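Local coordinates for protein Lon211 (Mycobacterium tuberculosis, PDB 6VBK) that is the N-terminal domain of an ATP-dependent Lon protease and probably helps recognise and bind protein substrates for degradation, at residues 132-137 with 198-203. Numbering follows the deposited sequence.
Sequences SGRAQE and RLELVI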
# COMPACT_ATOMS: atom_id res chain seq x y z
N SER B 132 13.60 -13.34 16.03
CA SER B 132 15.04 -13.33 16.19
C SER B 132 15.48 -14.45 17.12
O SER B 132 14.68 -15.04 17.86
CB SER B 132 15.52 -11.98 16.73
OG SER B 132 15.32 -10.95 15.78
N GLY B 133 16.78 -14.77 17.07
CA GLY B 133 17.35 -15.67 18.05
C GLY B 133 17.20 -15.14 19.46
O GLY B 133 16.83 -15.87 20.38
N ARG B 134 17.46 -13.84 19.63
CA ARG B 134 17.23 -13.20 20.93
C ARG B 134 15.76 -13.24 21.32
O ARG B 134 15.45 -13.38 22.51
CB ARG B 134 17.73 -11.75 20.89
CG ARG B 134 17.66 -11.01 22.21
CD ARG B 134 16.66 -9.87 22.15
NE ARG B 134 16.85 -8.90 23.23
CZ ARG B 134 17.61 -7.83 23.13
NH1 ARG B 134 18.27 -7.57 22.01
NH2 ARG B 134 17.73 -6.99 24.16
N ALA B 135 14.85 -13.14 20.35
CA ALA B 135 13.43 -13.23 20.65
C ALA B 135 13.07 -14.60 21.21
O ALA B 135 12.15 -14.71 22.03
CB ALA B 135 12.60 -12.93 19.40
N GLN B 136 13.78 -15.65 20.78
CA GLN B 136 13.54 -16.98 21.33
C GLN B 136 13.91 -17.04 22.81
O GLN B 136 13.22 -17.69 23.60
CB GLN B 136 14.32 -18.03 20.53
CG GLN B 136 14.03 -18.03 19.04
CD GLN B 136 12.75 -18.78 18.69
OE1 GLN B 136 11.66 -18.22 18.72
NE2 GLN B 136 12.90 -20.06 18.33
N GLU B 137 15.01 -16.38 23.19
CA GLU B 137 15.41 -16.35 24.59
C GLU B 137 14.46 -15.51 25.43
O GLU B 137 14.25 -15.80 26.61
CB GLU B 137 16.84 -15.83 24.73
CG GLU B 137 17.91 -16.81 24.29
CD GLU B 137 18.47 -16.50 22.91
OE1 GLU B 137 18.42 -17.38 22.03
OE2 GLU B 137 18.95 -15.36 22.71
N ARG B 198 8.29 -6.15 22.50
CA ARG B 198 7.10 -6.51 23.26
C ARG B 198 7.43 -7.47 24.40
O ARG B 198 7.03 -7.25 25.55
CB ARG B 198 6.05 -7.13 22.34
CG ARG B 198 5.44 -6.16 21.35
CD ARG B 198 4.03 -6.60 20.98
NE ARG B 198 3.97 -8.00 20.60
CZ ARG B 198 4.21 -8.45 19.38
NH1 ARG B 198 4.52 -7.61 18.41
NH2 ARG B 198 4.13 -9.75 19.12
N LEU B 199 8.15 -8.55 24.09
CA LEU B 199 8.58 -9.48 25.13
C LEU B 199 9.38 -8.76 26.20
O LEU B 199 9.12 -8.91 27.40
CB LEU B 199 9.38 -10.63 24.52
CG LEU B 199 8.59 -11.66 23.72
CD1 LEU B 199 9.51 -12.53 22.89
CD2 LEU B 199 7.75 -12.52 24.66
N GLU B 200 10.35 -7.95 25.78
CA GLU B 200 11.13 -7.13 26.71
C GLU B 200 10.25 -6.13 27.45
O GLU B 200 10.60 -5.72 28.56
CB GLU B 200 12.25 -6.45 25.93
CG GLU B 200 13.34 -7.34 25.37
CD GLU B 200 14.36 -6.55 24.56
OE1 GLU B 200 14.10 -5.36 24.29
OE2 GLU B 200 15.40 -7.12 24.18
N LEU B 201 9.11 -5.75 26.88
CA LEU B 201 8.16 -4.90 27.60
C LEU B 201 7.34 -5.71 28.61
O LEU B 201 7.23 -5.32 29.77
CB LEU B 201 7.22 -4.20 26.61
CG LEU B 201 7.72 -2.93 25.93
CD1 LEU B 201 6.83 -2.57 24.75
CD2 LEU B 201 7.77 -1.78 26.92
N VAL B 202 6.76 -6.83 28.17
CA VAL B 202 5.86 -7.58 29.04
C VAL B 202 6.63 -8.32 30.13
O VAL B 202 6.10 -8.57 31.22
CB VAL B 202 4.98 -8.53 28.21
CG1 VAL B 202 5.82 -9.62 27.56
CG2 VAL B 202 3.88 -9.14 29.07
N ILE B 203 7.89 -8.69 29.87
CA ILE B 203 8.70 -9.36 30.89
C ILE B 203 8.91 -8.44 32.08
O ILE B 203 8.83 -8.87 33.24
CB ILE B 203 10.03 -9.83 30.29
CG1 ILE B 203 9.83 -11.12 29.48
CG2 ILE B 203 11.08 -10.05 31.37
CD1 ILE B 203 11.07 -11.57 28.73
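R134, in the first turn of helix 133-153, reaches across to E200 on helix 195-207 and pairs with it in a salt bridge at the partly open edge of the contact. With CG anti to the backbone N (chi1 -175°), the arginine leaves its own helix and then bends at chi2, which carries the guanidinium toward the second helix. E200 answers with a chain extended beyond CG, and the two side chains meet at about a right angle. As modelled, E200 OE2 sits over one face of the R134 guanidinium, and the planes of the two flat groups, 61° apart in the model, do not suggest a coplanar, two-pronged pair. The modelled approach of R134 NH2 to E200 OE2 is implausibly short, however; the two opposite charges lie close, but the detailed geometry of their pairing is doubtful.

One residue on, the contact becomes buried, and a leucine methyl meets a backbone carbonyl oxygen. A135 takes part through its backbone, which comes nearest to L199, with 7.6 Å between the two CA atoms. The leucine points at the first helix, and L199 CD1 rests 3.5 Å from A135 O. A135 itself also touches V195 and V196, at the start of the second helix.

L199 extends this packing to L138 in the next turn of helix 133-153 and to P168 and A172 of helix 168-173. The contact thus joins the beginning of the long helix that follows strand 120-125 to the last helix of the chain, within the helical part of the domain.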